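Local coordinates for protein uracil-DNA glycosylase (Sulfolobus tokodaii str. 7, PDB 4ZBX) that belongs to the uracil-DNA glycosylase superfamily and folds as a central beta-sheet flanked by helices, at residues I118-R123 against V159-H164. Numbering follows the deposited sequence.
Sequences IVTLGR and VFPTYH. With MES (2-(N-morpholino)-ethanesulfonic acid), chain C.
Ile118 O is gripped twice: by the N-H of Phe160, 2.8 Å from N to O and nearly straight, and more loosely by the CA-H of Val159. This is one rung of the ladder between parallel strands 117-121 and 155-162, neighbours in the central sheet of the uracil-DNA glycosylase fold. Thr120 carries both next rungs; its N donates to Phe160 O, 3.1 Å away, while its O accepts the straighter N-H of Thr162. Gly122 N closes the ladder on Thr162 O, 2.9 Å away.

On the face turned to helix 123-133, Thr120 lies alongside Pro161, with OG1 3.5 Å from the ring's CB and hydrogen-bonded to Thr126. The opposite face meets helix 172-190, where Thr162, its OG1 anti to the backbone N (chi1 -170°), hydrogen-bonds Asp181. The same rotamer sets CG2 tightly against Leu121 CD2, at 3.5 Å.

Beyond the strand ends, Arg123 N, at the start of helix 123-133, and His164 N hold separate sulfonate oxygens of a MES molecule, probably a component of the crystallisation buffer. The imidazole of His164, hydrogen-bonded through ND1 to Ala166 N, turns its edge to the other strand, CD2 lying 3.6 Å from Leu121 O.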
ATOM      1  N   ILE A 118      -6.510   3.360   5.668  1.00 14.14           N
ATOM      2  CA  ILE A 118      -5.712   2.785   4.594  1.00 17.05           C
ATOM      3  C   ILE A 118      -5.231   3.911   3.703  1.00 16.65           C
ATOM      4  O   ILE A 118      -6.030   4.631   3.095  1.00 18.64           O
ATOM      5  CB  ILE A 118      -6.494   1.790   3.727  1.00 16.41           C
ATOM      6  CG1 ILE A 118      -6.901   0.552   4.538  1.00 17.70           C
ATOM      7  CG2 ILE A 118      -5.623   1.383   2.527  1.00 16.74           C
ATOM      8  CD1 ILE A 118      -7.840  -0.389   3.760  1.00 20.53           C
ATOM      9  N   VAL A 119      -3.916   4.051   3.617  1.00 13.69           N
ATOM     10  CA  VAL A 119      -3.323   5.040   2.737  1.00 12.85           C
ATOM     11  C   VAL A 119      -2.935   4.352   1.438  1.00 14.62           C
ATOM     12  O   VAL A 119      -2.123   3.420   1.448  1.00 15.38           O
ATOM     13  CB  VAL A 119      -2.081   5.678   3.370  1.00 15.45           C
ATOM     14  CG1 VAL A 119      -1.458   6.675   2.411  1.00 15.36           C
ATOM     15  CG2 VAL A 119      -2.464   6.359   4.687  1.00 16.25           C
ATOM     16  N   THR A 120      -3.534   4.777   0.341  1.00 15.11           N
ATOM     17  CA  THR A 120      -3.236   4.145  -0.935  1.00 18.58           C
ATOM     18  C   THR A 120      -2.279   5.047  -1.689  1.00 19.72           C
ATOM     19  O   THR A 120      -2.598   6.179  -2.045  1.00 22.08           O
ATOM     20  CB  THR A 120      -4.509   3.848  -1.777  1.00 18.19           C
ATOM     21  OG1 THR A 120      -5.301   5.035  -1.964  1.00 18.29           O
ATOM     22  CG2 THR A 120      -5.366   2.790  -1.079  1.00 20.02           C
ATOM     23  N   LEU A 121      -1.092   4.509  -1.928  1.00 15.01           N
ATOM     24  CA  LEU A 121       0.021   5.249  -2.487  1.00 15.73           C
ATOM     25  C   LEU A 121       0.089   5.004  -3.982  1.00 18.85           C
ATOM     26  O   LEU A 121       0.673   4.022  -4.419  1.00 20.73           O
ATOM     27  CB  LEU A 121       1.332   4.799  -1.818  1.00 15.37           C
ATOM     28  CG  LEU A 121       1.430   4.994  -0.299  1.00 14.91           C
ATOM     29  CD1 LEU A 121       2.632   4.201   0.253  1.00 19.22           C
ATOM     30  CD2 LEU A 121       1.558   6.456   0.072  1.00 18.98           C
ATOM     31  N   GLY A 122      -0.504   5.889  -4.768  1.00 18.88           N
ATOM     32  CA  GLY A 122      -0.460   5.744  -6.215  1.00 21.94           C
ATOM     33  C   GLY A 122      -1.769   5.301  -6.837  1.00 23.25           C
ATOM     34  O   GLY A 122      -2.701   4.906  -6.145  1.00 21.22           O
ATOM     35  N   ARG A 123      -1.836   5.354  -8.164  1.00 26.53           N
ATOM     36  CA  ARG A 123      -3.105   5.155  -8.853  1.00 22.16           C
ATOM     37  C   ARG A 123      -3.601   3.717  -8.859  1.00 24.06           C
ATOM     38  O   ARG A 123      -4.806   3.490  -8.855  1.00 26.73           O
ATOM     39  CB  ARG A 123      -3.000   5.662 -10.290  1.00 29.13           C
ATOM     40  CG  ARG A 123      -1.991   4.927 -11.134  1.00 27.01           C
ATOM     41  CD  ARG A 123      -1.909   5.595 -12.494  1.00 32.65           C
ATOM     42  NE  ARG A 123      -1.086   4.848 -13.432  1.00 34.53           N
ATOM     43  CZ  ARG A 123      -1.567   4.122 -14.438  1.00 41.34           C
ATOM     44  NH1 ARG A 123      -2.879   4.038 -14.639  1.00 46.05           N
ATOM     45  NH2 ARG A 123      -0.732   3.481 -15.244  1.00 40.09           N
ATOM     46  N   VAL A 159     -10.223   5.667   3.937  1.00 18.88           N
ATOM     47  CA  VAL A 159      -9.282   5.489   2.826  1.00 19.15           C
ATOM     48  C   VAL A 159      -8.749   6.853   2.385  1.00 19.30           C
ATOM     49  O   VAL A 159      -9.524   7.783   2.121  1.00 20.64           O
ATOM     50  CB  VAL A 159      -9.958   4.771   1.646  1.00 19.55           C
ATOM     51  CG1 VAL A 159      -9.037   4.711   0.445  1.00 19.85           C
ATOM     52  CG2 VAL A 159     -10.395   3.376   2.073  1.00 19.47           C
ATOM     53  N   PHE A 160      -7.428   6.983   2.337  1.00 15.97           N
ATOM     54  CA  PHE A 160      -6.800   8.252   1.987  1.00 17.67           C
ATOM     55  C   PHE A 160      -5.802   8.047   0.854  1.00 17.38           C
ATOM     56  O   PHE A 160      -4.700   7.526   1.075  1.00 17.17           O
ATOM     57  CB  PHE A 160      -6.106   8.871   3.221  1.00 17.07           C
ATOM     58  CG  PHE A 160      -5.753  10.316   3.050  1.00 19.24           C
ATOM     59  CD1 PHE A 160      -6.504  11.303   3.669  1.00 23.50           C
ATOM     60  CD2 PHE A 160      -4.700  10.697   2.240  1.00 24.94           C
ATOM     61  CE1 PHE A 160      -6.191  12.646   3.499  1.00 28.22           C
ATOM     62  CE2 PHE A 160      -4.386  12.043   2.064  1.00 30.29           C
ATOM     63  CZ  PHE A 160      -5.131  13.014   2.702  1.00 28.18           C
ATOM     64  N   PRO A 161      -6.193   8.425  -0.373  1.00 18.05           N
ATOM     65  CA  PRO A 161      -5.268   8.260  -1.491  1.00 18.94           C
ATOM     66  C   PRO A 161      -4.259   9.384  -1.558  1.00 20.56           C
ATOM     67  O   PRO A 161      -4.601  10.529  -1.305  1.00 20.72           O
ATOM     68  CB  PRO A 161      -6.182   8.296  -2.732  1.00 22.44           C
ATOM     69  CG  PRO A 161      -7.594   8.273  -2.207  1.00 25.05           C
ATOM     70  CD  PRO A 161      -7.526   8.861  -0.825  1.00 19.74           C
ATOM     71  N   THR A 162      -3.024   9.059  -1.919  1.00 18.91           N
ATOM     72  CA  THR A 162      -2.043  10.092  -2.219  1.00 19.54           C
ATOM     73  C   THR A 162      -1.124   9.625  -3.345  1.00 23.47           C
ATOM     74  O   THR A 162      -1.291   8.530  -3.873  1.00 22.41           O
ATOM     75  CB  THR A 162      -1.216  10.459  -0.987  1.00 25.41           C
ATOM     76  OG1 THR A 162      -0.434  11.623  -1.271  1.00 30.95           O
ATOM     77  CG2 THR A 162      -0.305   9.318  -0.588  1.00 26.49           C
ATOM     78  N   TYR A 163      -0.189  10.476  -3.746  1.00 25.37           N
ATOM     79  CA  TYR A 163       0.788  10.067  -4.750  1.00 26.40           C
ATOM     80  C   TYR A 163       1.727   9.012  -4.197  1.00 26.86           C
ATOM     81  O   TYR A 163       1.927   8.892  -2.991  1.00 25.80           O
ATOM     82  CB  TYR A 163       1.587  11.270  -5.249  1.00 28.19           C
ATOM     83  CG  TYR A 163       0.742  12.284  -6.002  1.00 31.42           C
ATOM     84  CD1 TYR A 163       0.797  13.634  -5.688  1.00 35.36           C
ATOM     85  CD2 TYR A 163      -0.103  11.887  -7.039  1.00 33.19           C
ATOM     86  CE1 TYR A 163       0.031  14.565  -6.373  1.00 36.10           C
ATOM     87  CE2 TYR A 163      -0.878  12.812  -7.730  1.00 34.79           C
ATOM     88  CZ  TYR A 163      -0.806  14.151  -7.394  1.00 34.44           C
ATOM     89  OH  TYR A 163      -1.577  15.069  -8.069  1.00 40.06           O
ATOM     90  N   HIS A 164       2.316   8.243  -5.097  1.00 24.89           N
ATOM     91  CA  HIS A 164       3.335   7.289  -4.710  1.00 23.17           C
ATOM     92  C   HIS A 164       4.634   8.041  -4.386  1.00 23.28           C
ATOM     93  O   HIS A 164       4.973   8.991  -5.069  1.00 25.64           O
ATOM     94  CB  HIS A 164       3.543   6.282  -5.829  1.00 27.06           C
ATOM     95  CG  HIS A 164       4.445   5.151  -5.457  1.00 32.25           C
ATOM     96  ND1 HIS A 164       5.813   5.295  -5.371  1.00 32.51           N
ATOM     97  CD2 HIS A 164       4.179   3.863  -5.140  1.00 37.57           C
ATOM     98  CE1 HIS A 164       6.352   4.138  -5.030  1.00 35.32           C
ATOM     99  NE2 HIS A 164       5.381   3.254  -4.876  1.00 37.92           N
TER
HETATM  100  O1  MES C 202       1.860  13.819 -12.744  1.00 63.01           O
HETATM  101  C2  MES C 202       0.540  13.247 -12.796  1.00 62.09           C
HETATM  102  C3  MES C 202       0.272  12.454 -11.502  1.00 61.68           C
HETATM  103  N4  MES C 202       1.278  11.376 -11.348  1.00 59.42           N
HETATM  104  C5  MES C 202       2.660  11.967 -11.392  1.00 60.67           C
HETATM  105  C6  MES C 202       2.838  12.770 -12.688  1.00 61.75           C
HETATM  106  C7  MES C 202       1.016  10.403 -10.260  1.00 56.29           C
HETATM  107  C8  MES C 202       1.695   9.069 -10.330  1.00 52.91           C
HETATM  108  S   MES C 202       1.362   7.920  -9.002  1.00 35.03           S
HETATM  109  O1S MES C 202       0.079   7.240  -9.291  1.00 32.93           O
HETATM  110  O2S MES C 202       1.279   8.719  -7.747  1.00 38.32           O
HETATM  111  O3S MES C 202       2.475   6.937  -8.946  1.00 40.51           O